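Local coordinates for Sodium/calcium exchanger membrane region domain-containing protein (Archaeoglobus fulgidus, PDB 4KPP) that probably exchanges protons for calcium ions across the membrane, as a counter-transporter of the sodium/calcium exchanger family built largely of transmembrane helices, at residues A[109-114]-A[253-258]; A[118-123]-A[334-339]; A[130-135]-A[269-274]; A[139-144]-A[277-282]; A[324-329]-A[341-346]. All blocks are in the same frame, centred on the assembly; numbering follows the deposited sequence.

Contact 1. Residues A[109-114]-A[253-258]; sequences RLLIGI and ASESPE
Leu111 is the residue that brings the two segments together, setting its branched end against the carboxylates of Glu255 and Glu258. The setting is a helix-helix crossing inside the membrane bundle of the sodium/calcium exchanger family: helix 96-127 meets helix 242-267 at -48°, with the local axes 10.8 Å apart. That separation leaves long side chains to span the gap, and the nearest CA atoms are those of Leu111 and Glu255.

Contacts between carbon and carboxylate oxygen dominate. Leu111 CG lies 3.6 Å from Glu255 OE2, its chain crossing the glutamate at roughly a right angle. Its CD2 methyl faces both oxygens of Glu258, 3.8 Å from OE1 and 4.0 Å from OE2. Aliphatic carbons meet where Leu110 CD2 lies 4.2 Å from Glu255 CG.

The two glutamates arrive by different paths. Glu258 stretches out, with its CG opposite the backbone N (chi1 169°), whereas Glu255 bends at chi2 (-74°). Pro257 lies between them where helix 242-267 is kinked, the N atoms of 257 and 258 having no bond to the preceding turn.

Polar partners come from other helices. Glu258 OE1 hydrogen-bonds Ser281 OG and Glu255 OE2 hydrogen-bonds Gln285 NE2, so one oxygen of each carboxylate is held from helix 271-285; Glu255 also touches Glu78 of helix 76-91. Leu111 covers the pair from helix 96-127. Beside it, Glu255 OE2 and Glu258 OE2 stand 2.8 Å apart, a close approach of two acceptors and not a hydrogen bond in this geometry.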
# COMPACT_ATOMS: atom_id res chain seq x y z
N ARG A 109 -6.23 0.31 6.03
CA ARG A 109 -7.26 -0.59 6.54
C ARG A 109 -7.83 -1.50 5.46
O ARG A 109 -8.16 -2.66 5.72
CB ARG A 109 -8.37 0.19 7.26
CG ARG A 109 -7.87 0.98 8.47
CD ARG A 109 -8.89 1.00 9.60
NE ARG A 109 -10.14 1.64 9.20
CZ ARG A 109 -10.36 2.95 9.27
NH1 ARG A 109 -9.41 3.76 9.70
NH2 ARG A 109 -11.53 3.44 8.89
N LEU A 110 -7.94 -0.97 4.24
CA LEU A 110 -8.41 -1.75 3.11
C LEU A 110 -7.42 -2.86 2.78
O LEU A 110 -7.81 -3.97 2.41
CB LEU A 110 -8.60 -0.86 1.88
CG LEU A 110 -9.18 -1.51 0.63
CD1 LEU A 110 -10.70 -1.40 0.63
CD2 LEU A 110 -8.58 -0.89 -0.63
N LEU A 111 -6.14 -2.54 2.92
CA LEU A 111 -5.07 -3.48 2.60
C LEU A 111 -5.15 -4.72 3.50
O LEU A 111 -5.01 -5.84 3.03
CB LEU A 111 -3.72 -2.80 2.80
CG LEU A 111 -2.54 -3.15 1.89
CD1 LEU A 111 -1.25 -3.00 2.69
CD2 LEU A 111 -2.65 -4.54 1.26
N ILE A 112 -5.37 -4.50 4.78
CA ILE A 112 -5.47 -5.60 5.73
C ILE A 112 -6.86 -6.21 5.73
O ILE A 112 -7.01 -7.42 5.60
CB ILE A 112 -5.09 -5.15 7.15
CG1 ILE A 112 -3.62 -4.70 7.18
CG2 ILE A 112 -5.33 -6.28 8.16
CD1 ILE A 112 -3.17 -4.19 8.52
N GLY A 113 -7.87 -5.36 5.87
CA GLY A 113 -9.25 -5.81 5.95
C GLY A 113 -9.73 -6.55 4.72
O GLY A 113 -10.44 -7.55 4.83
N ILE A 114 -9.34 -6.06 3.55
CA ILE A 114 -9.73 -6.69 2.29
C ILE A 114 -8.59 -7.51 1.69
O ILE A 114 -8.73 -8.71 1.49
CB ILE A 114 -10.21 -5.64 1.27
CG1 ILE A 114 -11.49 -4.95 1.77
CG2 ILE A 114 -10.45 -6.28 -0.10
CD1 ILE A 114 -12.66 -5.90 1.97
N ALA A 253 -8.78 1.82 -6.21
CA ALA A 253 -8.17 1.95 -7.53
C ALA A 253 -6.64 1.91 -7.46
O ALA A 253 -5.97 1.60 -8.44
CB ALA A 253 -8.64 3.22 -8.21
N SER A 254 -6.10 2.25 -6.29
CA SER A 254 -4.65 2.29 -6.11
C SER A 254 -4.09 0.94 -5.65
O SER A 254 -2.97 0.58 -5.98
CB SER A 254 -4.26 3.40 -5.12
OG SER A 254 -4.70 4.67 -5.56
N GLU A 255 -4.89 0.21 -4.87
CA GLU A 255 -4.44 -1.06 -4.30
C GLU A 255 -4.85 -2.27 -5.14
O GLU A 255 -4.39 -3.38 -4.90
CB GLU A 255 -4.96 -1.21 -2.87
CG GLU A 255 -4.62 -0.06 -1.93
CD GLU A 255 -3.17 -0.04 -1.50
OE1 GLU A 255 -2.55 1.05 -1.56
OE2 GLU A 255 -2.64 -1.09 -1.08
N SER A 256 -5.71 -2.04 -6.13
CA SER A 256 -6.15 -3.12 -7.03
C SER A 256 -5.04 -3.81 -7.85
O SER A 256 -5.01 -5.04 -7.90
CB SER A 256 -7.27 -2.64 -7.96
OG SER A 256 -8.46 -2.41 -7.24
N PRO A 257 -4.15 -3.03 -8.50
CA PRO A 257 -3.10 -3.70 -9.28
C PRO A 257 -2.21 -4.57 -8.40
O PRO A 257 -1.80 -5.65 -8.81
CB PRO A 257 -2.28 -2.53 -9.83
CG PRO A 257 -3.25 -1.41 -9.91
CD PRO A 257 -4.13 -1.57 -8.71
N GLU A 258 -1.94 -4.10 -7.18
CA GLU A 258 -1.18 -4.85 -6.20
C GLU A 258 -1.90 -6.14 -5.81
O GLU A 258 -1.28 -7.19 -5.66
CB GLU A 258 -0.94 -4.00 -4.96
CG GLU A 258 -0.38 -4.76 -3.77
CD GLU A 258 -0.77 -4.11 -2.46
OE1 GLU A 258 -0.05 -4.31 -1.46
OE2 GLU A 258 -1.80 -3.41 -2.43

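Contact 2. Residues A[118-123]-A[334-339]; sequences LVAFIA and LKISWK. With CA (calcium ion), chain D.
The carbonyl O of Lys335, just before the Ile336 that packs on Ala120, binds the calcium ion at 2.1 Å. Ile330 O, Asp333 OD1 and Glu340 OE1 are further ligands of the ion, so this site gathers the end of one helix, the connection after it, a strand and the start of the next helix. Glu340 OE1 also accepts a hydrogen bond from Ser337 N, which ties a calcium ligand to the helix start. Ser337 itself is the N-cap of helix 338-353, its OG capping a backbone N of the first turn; together these make a capping box.

Across the contact everything is apolar. Ile336 points its CB toward helix 96-127, and its CG2 methyl rests 4.3 Å from Ala120 CB. The CA atoms of Ala120 and Ile336 are 7.4 Å apart.

One helical position further on, two rings meet at their rims: Phe121 CE1 lies 3.9 Å from Trp338 CE3, each atom near the plane of the other ring. No face is stacked, and the side chains cross obliquely. Phe121 reaches the indole with its CG opposite its own carbonyl carbon (chi1 -82°). Trp338 lies on the surface, with Phe121 partly covered.

Strand 335-337 pairs antiparallel with strand 131-133. Behind the contact, Val119 and Ala123 turn to helix 271-285, where Met275 also touches Ile336; Val119 reaches helix 242-267 as well.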
# COMPACT_ATOMS: atom_id res chain seq x y z
N LEU A 118 -8.73 -11.45 1.64
CA LEU A 118 -9.10 -11.97 0.32
C LEU A 118 -8.04 -12.94 -0.19
O LEU A 118 -8.35 -14.08 -0.54
CB LEU A 118 -9.27 -10.81 -0.67
CG LEU A 118 -10.05 -10.96 -1.98
CD1 LEU A 118 -9.17 -10.56 -3.16
CD2 LEU A 118 -10.64 -12.36 -2.19
N VAL A 119 -6.80 -12.48 -0.22
CA VAL A 119 -5.69 -13.30 -0.70
C VAL A 119 -5.56 -14.59 0.10
O VAL A 119 -5.33 -15.66 -0.47
CB VAL A 119 -4.36 -12.51 -0.67
CG1 VAL A 119 -3.18 -13.42 -0.94
CG2 VAL A 119 -4.41 -11.38 -1.69
N ALA A 120 -5.75 -14.50 1.42
CA ALA A 120 -5.70 -15.68 2.27
C ALA A 120 -6.82 -16.66 1.94
O ALA A 120 -6.60 -17.86 1.86
CB ALA A 120 -5.75 -15.28 3.74
N PHE A 121 -8.03 -16.13 1.73
CA PHE A 121 -9.19 -16.96 1.39
C PHE A 121 -9.02 -17.70 0.06
O PHE A 121 -9.37 -18.87 -0.06
CB PHE A 121 -10.47 -16.13 1.35
CG PHE A 121 -11.09 -15.91 2.70
CD1 PHE A 121 -11.08 -16.91 3.66
CD2 PHE A 121 -11.67 -14.69 3.02
CE1 PHE A 121 -11.64 -16.71 4.90
CE2 PHE A 121 -12.24 -14.48 4.26
CZ PHE A 121 -12.23 -15.49 5.20
N ILE A 122 -8.48 -17.00 -0.94
CA ILE A 122 -8.24 -17.59 -2.24
C ILE A 122 -7.16 -18.67 -2.13
O ILE A 122 -7.26 -19.73 -2.75
CB ILE A 122 -7.82 -16.53 -3.28
CG1 ILE A 122 -8.97 -15.54 -3.49
CG2 ILE A 122 -7.42 -17.18 -4.59
CD1 ILE A 122 -8.67 -14.47 -4.52
N ALA A 123 -6.15 -18.39 -1.31
CA ALA A 123 -5.08 -19.36 -1.05
C ALA A 123 -5.64 -20.61 -0.38
O ALA A 123 -5.16 -21.72 -0.64
CB ALA A 123 -3.99 -18.73 -0.20
N LEU A 334 3.59 -16.74 12.66
CA LEU A 334 4.02 -16.97 11.28
C LEU A 334 3.01 -17.79 10.48
O LEU A 334 3.38 -18.55 9.59
CB LEU A 334 5.41 -17.62 11.23
CG LEU A 334 6.57 -16.75 11.72
CD1 LEU A 334 7.91 -17.45 11.54
CD2 LEU A 334 6.57 -15.41 10.99
N LYS A 335 1.74 -17.64 10.83
CA LYS A 335 0.66 -18.34 10.14
C LYS A 335 -0.60 -17.48 10.10
O LYS A 335 -0.88 -16.73 11.03
CB LYS A 335 0.36 -19.67 10.84
N ILE A 336 -1.36 -17.60 9.01
CA ILE A 336 -2.65 -16.91 8.91
C ILE A 336 -3.77 -17.93 8.75
O ILE A 336 -3.91 -18.56 7.70
CB ILE A 336 -2.68 -15.91 7.73
CG1 ILE A 336 -1.56 -14.89 7.87
CG2 ILE A 336 -4.03 -15.21 7.67
CD1 ILE A 336 -1.54 -13.86 6.76
N SER A 337 -4.55 -18.10 9.81
CA SER A 337 -5.62 -19.09 9.82
C SER A 337 -6.92 -18.50 9.26
O SER A 337 -7.00 -17.30 9.00
CB SER A 337 -5.85 -19.62 11.23
OG SER A 337 -6.28 -18.60 12.10
N TRP A 338 -7.92 -19.36 9.07
CA TRP A 338 -9.19 -18.93 8.51
C TRP A 338 -9.96 -18.08 9.51
O TRP A 338 -10.70 -17.17 9.12
CB TRP A 338 -10.02 -20.15 8.06
CG TRP A 338 -11.24 -20.38 8.89
CD1 TRP A 338 -11.31 -21.08 10.07
CD2 TRP A 338 -12.57 -19.93 8.61
NE1 TRP A 338 -12.60 -21.08 10.54
CE2 TRP A 338 -13.39 -20.38 9.66
CE3 TRP A 338 -13.14 -19.18 7.58
CZ2 TRP A 338 -14.76 -20.11 9.71
CZ3 TRP A 338 -14.50 -18.91 7.62
CH2 TRP A 338 -15.29 -19.38 8.68
N LYS A 339 -9.78 -18.37 10.79
CA LYS A 339 -10.41 -17.58 11.85
C LYS A 339 -9.84 -16.16 11.85
O LYS A 339 -10.59 -15.19 11.91
CB LYS A 339 -10.20 -18.23 13.22
CG LYS A 339 -10.95 -19.54 13.42
CD LYS A 339 -10.77 -20.05 14.84
CE LYS A 339 -11.46 -21.40 15.04
NZ LYS A 339 -12.67 -21.30 15.91
CA CA D . -1.82 -16.39 12.94

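Contact 3. Residues A[130-135]-A[269-274]; sequences KEVELD and FRVSAS
The carboxylate of Asp135 faces the CB of Ser272 with both oxygens, OD1 at 3.5 Å and OD2 at 3.6 Å from that carbon. The methylene lies in front of the two oxygens and tilted from the carboxylate plane, rather than stacked on a face. This joins a two-stranded antiparallel sheet to a helix start: strand 131-133, paired with 335-337, runs past the first turn of helix 271-285. The paired strand carries the calcium ligand Lys335, whose side chain is about 5 Å from that of Glu133.

The polar end of Asp135 has its partner further along that helix, since OD2 hydrogen-bonds Asn276 ND2, which holds the carboxylate along the helix flank. Ser272 OG comes near the strand too, but at 3.7 Å from Glu133 O and 3.9 Å from Asp135 OD1 it is only in loose polar contact.

Apolar packing is supplied by the two valines, the CA atoms of Val132 and Val271 being 7.7 Å apart. Val132 lies sunk in the protein, between Ala123 and Phe124 of helix 96-127 and the newly begun helix. Val271, aimed at the strand, also leans on Ala123 and Leu127, so that helix 96-127 closes the valine pair from behind.

The sharp change of direction that presents this face comes just before it. Phe269, with positive phi (63°), is the C-prime residue of a Schellman motif that ends helix 242-267, and Arg270 is the N-cap of the next.

Val271 CG1, opposite its backbone N (chi1 -174°), fits against both Val132 methyls, 3.8 Å from CG1 and 4.2 Å from CG2.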
# COMPACT_ATOMS: atom_id res chain seq x y z
N LYS A 130 -6.65 -24.98 5.16
CA LYS A 130 -7.27 -24.04 6.09
C LYS A 130 -6.23 -23.24 6.87
O LYS A 130 -6.51 -22.74 7.96
CB LYS A 130 -8.19 -24.79 7.06
N GLU A 131 -5.03 -23.12 6.31
CA GLU A 131 -3.95 -22.39 6.96
C GLU A 131 -2.91 -21.89 5.95
O GLU A 131 -2.53 -22.62 5.03
CB GLU A 131 -3.26 -23.26 8.01
CG GLU A 131 -2.06 -22.61 8.69
CD GLU A 131 -1.32 -23.56 9.61
OE1 GLU A 131 -0.16 -23.25 9.97
OE2 GLU A 131 -1.88 -24.61 9.97
N VAL A 132 -2.48 -20.64 6.12
CA VAL A 132 -1.41 -20.08 5.30
C VAL A 132 -0.18 -19.81 6.16
O VAL A 132 -0.25 -19.08 7.15
CB VAL A 132 -1.85 -18.77 4.62
CG1 VAL A 132 -0.64 -18.01 4.09
CG2 VAL A 132 -2.83 -19.05 3.50
N GLU A 133 0.95 -20.40 5.78
CA GLU A 133 2.19 -20.23 6.53
C GLU A 133 3.11 -19.18 5.91
O GLU A 133 3.19 -19.06 4.69
CB GLU A 133 2.92 -21.57 6.65
CG GLU A 133 3.06 -22.32 5.34
CD GLU A 133 3.57 -23.73 5.53
OE1 GLU A 133 3.77 -24.43 4.51
OE2 GLU A 133 3.79 -24.14 6.69
N LEU A 134 3.78 -18.41 6.77
CA LEU A 134 4.68 -17.37 6.30
C LEU A 134 6.15 -17.71 6.59
O LEU A 134 6.44 -18.50 7.49
CB LEU A 134 4.33 -16.02 6.93
CG LEU A 134 2.96 -15.39 6.63
CD1 LEU A 134 2.47 -15.75 5.23
CD2 LEU A 134 1.93 -15.78 7.69
N ASP A 135 7.05 -17.11 5.82
CA ASP A 135 8.49 -17.35 5.98
C ASP A 135 9.00 -16.80 7.31
O ASP A 135 8.31 -16.01 7.96
CB ASP A 135 9.26 -16.72 4.83
CG ASP A 135 8.55 -16.85 3.49
OD1 ASP A 135 8.76 -17.87 2.80
OD2 ASP A 135 7.77 -15.94 3.14
N PHE A 269 0.84 -21.01 -7.16
CA PHE A 269 1.35 -21.71 -5.98
C PHE A 269 2.54 -21.00 -5.32
O PHE A 269 3.47 -21.64 -4.84
CB PHE A 269 1.70 -23.16 -6.31
CG PHE A 269 0.54 -23.96 -6.83
CD1 PHE A 269 -0.27 -24.67 -5.96
CD2 PHE A 269 0.24 -23.98 -8.18
CE1 PHE A 269 -1.34 -25.40 -6.44
CE2 PHE A 269 -0.83 -24.70 -8.66
CZ PHE A 269 -1.62 -25.41 -7.79
N ARG A 270 2.48 -19.67 -5.28
CA ARG A 270 3.50 -18.87 -4.61
C ARG A 270 2.84 -18.01 -3.54
O ARG A 270 2.83 -16.78 -3.63
CB ARG A 270 4.25 -18.00 -5.61
N VAL A 271 2.28 -18.67 -2.52
CA VAL A 271 1.54 -17.98 -1.47
C VAL A 271 2.43 -17.18 -0.53
O VAL A 271 2.08 -16.07 -0.13
CB VAL A 271 0.71 -18.98 -0.63
CG1 VAL A 271 -0.17 -18.25 0.36
CG2 VAL A 271 -0.14 -19.85 -1.55
N SER A 272 3.59 -17.74 -0.19
CA SER A 272 4.53 -17.09 0.73
C SER A 272 5.02 -15.74 0.21
O SER A 272 4.92 -14.73 0.90
CB SER A 272 5.72 -18.01 1.00
OG SER A 272 5.30 -19.19 1.65
N ALA A 273 5.57 -15.75 -1.00
CA ALA A 273 6.06 -14.52 -1.62
C ALA A 273 4.93 -13.51 -1.81
O ALA A 273 5.14 -12.30 -1.67
CB ALA A 273 6.72 -14.84 -2.95
N SER A 274 3.74 -14.01 -2.12
CA SER A 274 2.58 -13.15 -2.30
C SER A 274 2.23 -12.43 -1.00
O SER A 274 1.95 -11.23 -1.00
CB SER A 274 1.38 -13.98 -2.78
OG SER A 274 0.28 -13.15 -3.08

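Contact 4. Residues A[139-144]-A[277-282]; sequences RLEIFF and ALISSK
Glu141 lays the start of its side chain over Ile279: its CB and CG are each 3.9 Å from the Ile279 CG2 methyl. The two chains cross at about a right angle. Two torsions account for the fit. The first is unusual at 10°, so that CG nearly eclipses the backbone N, and the second turns sharply (-82°), so the chain folds instead of reaching straight across. What results is a bent glutamate whose aliphatic part covers the methyl while its carboxylate swings toward Ser280.

Ile279 answers with its CG2 branch, held opposite the backbone N, while the longer CG1 branch lies beside that N and does not meet the glutamate. Ser280 CB lies 4.0 Å from Glu141 OE1, while OG, opposite the backbone N (chi1 178°), goes to Tyr176.

Here helix 138-152 and helix 271-285 pass each other within the buried bundle of the exchanger, one from each of its two sodium/calcium exchanger family regions. The nearest CA atoms, those of Glu141 and Ser280, are 6.4 Å apart, and the three touching residues, Glu141, Ile279 and Ser280, are all buried.

The polar ends share a third residue. Tyr176 OH, from helix 163-182, is hydrogen-bonded both to Glu141 OE1 and to Ser280 OG, bridging the helices although the two side chains do not bond each other. Ile279 also touches Trp116 of helix 96-127.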
# COMPACT_ATOMS: atom_id res chain seq x y z
N ARG A 139 9.44 -11.94 10.38
CA ARG A 139 9.73 -11.37 11.70
C ARG A 139 10.35 -9.98 11.61
O ARG A 139 10.24 -9.18 12.54
CB ARG A 139 10.63 -12.30 12.51
CG ARG A 139 10.05 -13.67 12.80
CD ARG A 139 10.87 -14.37 13.88
NE ARG A 139 10.78 -15.82 13.81
CZ ARG A 139 9.89 -16.55 14.47
NH1 ARG A 139 9.89 -17.87 14.35
NH2 ARG A 139 8.99 -15.96 15.25
N LEU A 140 11.02 -9.71 10.50
CA LEU A 140 11.57 -8.39 10.23
C LEU A 140 10.44 -7.37 10.16
O LEU A 140 10.39 -6.42 10.95
CB LEU A 140 12.35 -8.40 8.91
CG LEU A 140 13.50 -7.41 8.65
CD1 LEU A 140 13.68 -7.18 7.16
CD2 LEU A 140 13.33 -6.08 9.38
N GLU A 141 9.52 -7.56 9.21
CA GLU A 141 8.42 -6.62 9.02
C GLU A 141 7.53 -6.53 10.25
O GLU A 141 6.98 -5.47 10.54
CB GLU A 141 7.59 -6.97 7.77
CG GLU A 141 7.91 -8.30 7.13
CD GLU A 141 9.11 -8.24 6.20
OE1 GLU A 141 9.15 -7.34 5.33
OE2 GLU A 141 10.02 -9.08 6.35
N ILE A 142 7.40 -7.64 10.98
CA ILE A 142 6.62 -7.66 12.22
C ILE A 142 7.17 -6.66 13.23
O ILE A 142 6.41 -5.92 13.86
CB ILE A 142 6.61 -9.07 12.85
CG1 ILE A 142 5.82 -10.04 11.97
CG2 ILE A 142 6.02 -9.04 14.25
CD1 ILE A 142 5.74 -11.45 12.52
N PHE A 143 8.49 -6.66 13.38
CA PHE A 143 9.17 -5.75 14.30
C PHE A 143 8.89 -4.29 13.98
O PHE A 143 8.54 -3.50 14.86
CB PHE A 143 10.67 -6.02 14.27
CG PHE A 143 11.48 -5.09 15.13
CD1 PHE A 143 11.63 -5.34 16.48
CD2 PHE A 143 12.09 -3.97 14.58
CE1 PHE A 143 12.38 -4.48 17.28
CE2 PHE A 143 12.83 -3.12 15.37
CZ PHE A 143 12.98 -3.37 16.72
N PHE A 144 9.05 -3.93 12.71
CA PHE A 144 8.85 -2.55 12.29
C PHE A 144 7.38 -2.15 12.29
O PHE A 144 7.06 -0.98 12.51
CB PHE A 144 9.49 -2.29 10.93
CG PHE A 144 10.96 -2.04 11.01
CD1 PHE A 144 11.43 -0.79 11.37
CD2 PHE A 144 11.87 -3.05 10.74
CE1 PHE A 144 12.79 -0.55 11.46
CE2 PHE A 144 13.23 -2.81 10.82
CZ PHE A 144 13.68 -1.56 11.19
N ALA A 277 4.80 -9.69 0.12
CA ALA A 277 4.63 -8.41 -0.55
C ALA A 277 3.52 -7.59 0.10
O ALA A 277 3.67 -6.39 0.31
CB ALA A 277 4.34 -8.63 -2.03
N LEU A 278 2.40 -8.25 0.41
CA LEU A 278 1.27 -7.58 1.04
C LEU A 278 1.62 -7.08 2.44
O LEU A 278 1.16 -6.02 2.87
CB LEU A 278 0.06 -8.51 1.11
CG LEU A 278 -0.59 -8.92 -0.21
CD1 LEU A 278 -1.87 -9.68 0.07
CD2 LEU A 278 -0.87 -7.70 -1.08
N ILE A 279 2.43 -7.86 3.15
CA ILE A 279 2.85 -7.48 4.50
C ILE A 279 3.86 -6.34 4.45
O ILE A 279 3.77 -5.39 5.23
CB ILE A 279 3.41 -8.69 5.26
CG1 ILE A 279 2.29 -9.71 5.54
CG2 ILE A 279 4.10 -8.25 6.56
CD1 ILE A 279 2.78 -11.06 6.03
N SER A 280 4.81 -6.43 3.52
CA SER A 280 5.80 -5.38 3.31
C SER A 280 5.16 -4.10 2.78
O SER A 280 5.59 -3.00 3.11
CB SER A 280 6.90 -5.84 2.36
OG SER A 280 7.84 -4.80 2.12
N SER A 281 4.12 -4.24 1.96
CA SER A 281 3.39 -3.09 1.45
C SER A 281 2.67 -2.38 2.58
O SER A 281 2.56 -1.15 2.58
CB SER A 281 2.38 -3.52 0.38
OG SER A 281 1.61 -2.42 -0.07
N LYS A 282 2.18 -3.16 3.54
CA LYS A 282 1.61 -2.59 4.76
C LYS A 282 2.67 -1.79 5.49
O LYS A 282 2.39 -0.71 6.00
CB LYS A 282 1.02 -3.68 5.66
CG LYS A 282 0.72 -3.24 7.10
CD LYS A 282 -0.32 -2.12 7.18
CE LYS A 282 -0.46 -1.64 8.62
NZ LYS A 282 -1.40 -0.49 8.76

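Contact 5. Residues A[324-329]-A[341-346]; sequences SLFAVA and ASALFL
Phe326 brings its ring against Leu344 and Ala343 on the neighbouring helix. The CD2 methyl of Leu344 meets the ring obliquely, 3.7 Å from Phe326 CD2 and 3.8 Å from Phe326 CE2. Ala343 CB, by contrast, stands at the far end of the ring, near its plane and 4.2 Å from Phe326 CZ. Phe326 reaches that far because its CG is turned opposite the backbone N (chi1 -175°), carrying the ring out from helix 311-331. Leu344 keeps CG opposite the carbonyl carbon (chi1 -71°), which brings its branched end back toward the phenylalanine.

All the joining surface is apolar. The two helices are consecutive, linked by a short turn and strand 335-337, and the calcium ligands Ile330, Asp333, Lys335 and Glu340 all lie between the two segments in sequence. The packing thus joins the two helices that flank the metal-bearing connection, and the side chain of Phe326 is about 4 Å from that of Ile330.

Outside the pair, Leu370 and Ser371 of helix 357-377 lie against Phe326. Ile112 touches both Ala327 and Leu344, so helix 96-127 touches both helices, 311-331 and 338-353.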
# COMPACT_ATOMS: atom_id res chain seq x y z
N SER A 324 -3.93 -2.39 13.15
CA SER A 324 -2.55 -2.76 12.86
C SER A 324 -1.92 -3.54 14.01
O SER A 324 -1.07 -4.41 13.79
CB SER A 324 -1.72 -1.52 12.53
OG SER A 324 -2.28 -0.81 11.44
N LEU A 325 -2.33 -3.22 15.24
CA LEU A 325 -1.89 -3.97 16.41
C LEU A 325 -2.40 -5.40 16.30
O LEU A 325 -1.65 -6.36 16.50
CB LEU A 325 -2.46 -3.33 17.68
CG LEU A 325 -1.55 -3.25 18.90
CD1 LEU A 325 -2.38 -3.27 20.19
CD2 LEU A 325 -0.50 -4.35 18.90
N PHE A 326 -3.67 -5.53 15.96
CA PHE A 326 -4.30 -6.83 15.79
C PHE A 326 -3.65 -7.61 14.64
O PHE A 326 -3.52 -8.83 14.71
CB PHE A 326 -5.80 -6.66 15.55
CG PHE A 326 -6.55 -7.95 15.47
CD1 PHE A 326 -6.55 -8.84 16.53
CD2 PHE A 326 -7.28 -8.27 14.33
CE1 PHE A 326 -7.25 -10.04 16.46
CE2 PHE A 326 -7.98 -9.46 14.25
CZ PHE A 326 -7.97 -10.34 15.32
N ALA A 327 -3.25 -6.89 13.60
CA ALA A 327 -2.56 -7.49 12.47
C ALA A 327 -1.20 -8.06 12.89
O ALA A 327 -0.86 -9.19 12.53
CB ALA A 327 -2.38 -6.48 11.35
N VAL A 328 -0.44 -7.28 13.65
CA VAL A 328 0.85 -7.72 14.18
C VAL A 328 0.71 -8.99 15.02
O VAL A 328 1.47 -9.94 14.86
CB VAL A 328 1.50 -6.62 15.04
CG1 VAL A 328 2.64 -7.19 15.88
CG2 VAL A 328 1.99 -5.48 14.17
N ALA A 329 -0.27 -8.99 15.92
CA ALA A 329 -0.48 -10.11 16.83
C ALA A 329 -0.81 -11.40 16.07
O ALA A 329 -0.43 -12.49 16.49
CB ALA A 329 -1.58 -9.78 17.84
N ALA A 341 -8.19 -14.61 9.40
CA ALA A 341 -8.54 -13.94 8.14
C ALA A 341 -9.99 -13.46 8.15
O ALA A 341 -10.27 -12.34 7.75
CB ALA A 341 -8.28 -14.87 6.96
N SER A 342 -10.90 -14.32 8.61
CA SER A 342 -12.31 -13.95 8.66
C SER A 342 -12.54 -12.83 9.68
O SER A 342 -13.38 -11.96 9.47
CB SER A 342 -13.19 -15.17 8.99
OG SER A 342 -12.92 -15.67 10.29
N ALA A 343 -11.77 -12.86 10.77
CA ALA A 343 -11.83 -11.80 11.77
C ALA A 343 -11.40 -10.46 11.17
O ALA A 343 -12.05 -9.44 11.38
CB ALA A 343 -10.98 -12.15 12.97
N LEU A 344 -10.30 -10.48 10.41
CA LEU A 344 -9.83 -9.29 9.72
C LEU A 344 -10.88 -8.74 8.76
O LEU A 344 -11.08 -7.52 8.67
CB LEU A 344 -8.53 -9.57 8.96
CG LEU A 344 -7.27 -9.79 9.79
CD1 LEU A 344 -6.07 -10.06 8.89
CD2 LEU A 344 -7.01 -8.60 10.69
N PHE A 345 -11.57 -9.63 8.06
CA PHE A 345 -12.60 -9.23 7.11
C PHE A 345 -13.82 -8.64 7.80
O PHE A 345 -14.23 -7.51 7.51
CB PHE A 345 -13.01 -10.40 6.22
CG PHE A 345 -14.07 -10.06 5.21
CD1 PHE A 345 -13.73 -9.40 4.04
CD2 PHE A 345 -15.40 -10.39 5.43
CE1 PHE A 345 -14.70 -9.08 3.11
CE2 PHE A 345 -16.37 -10.07 4.51
CZ PHE A 345 -16.02 -9.41 3.34
N LEU A 346 -14.41 -9.40 8.72
CA LEU A 346 -15.63 -8.98 9.41
C LEU A 346 -15.46 -7.68 10.20
O LEU A 346 -16.26 -6.76 10.05
CB LEU A 346 -16.13 -10.09 10.34
CG LEU A 346 -16.57 -11.39 9.66
CD1 LEU A 346 -17.06 -12.40 10.69
CD2 LEU A 346 -17.63 -11.11 8.61

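In the fold
From the N terminus, helix 96-127 supplies the first halves of contacts 1 and 2, followed by the strand of contact 3 and the helix of contact 4. Contact 1 closes first, at 253-258, then contact 3 at 269-274 and contact 4 at 277-282; these three long loops cross one another. Contact 2 returns only at 334-339, crossing contact 1 and enclosing contacts 3 and 4. Contact 5 is short, in series after contacts 1, 3 and 4, and crosses contact 2. Contacts 2 and 3 share the two-stranded sheet, and a Lys282-Ser324 hydrogen bond joins contacts 4 and 5. Contacts 1 to 4 join the two family regions, whereas contact 5 stays within the second.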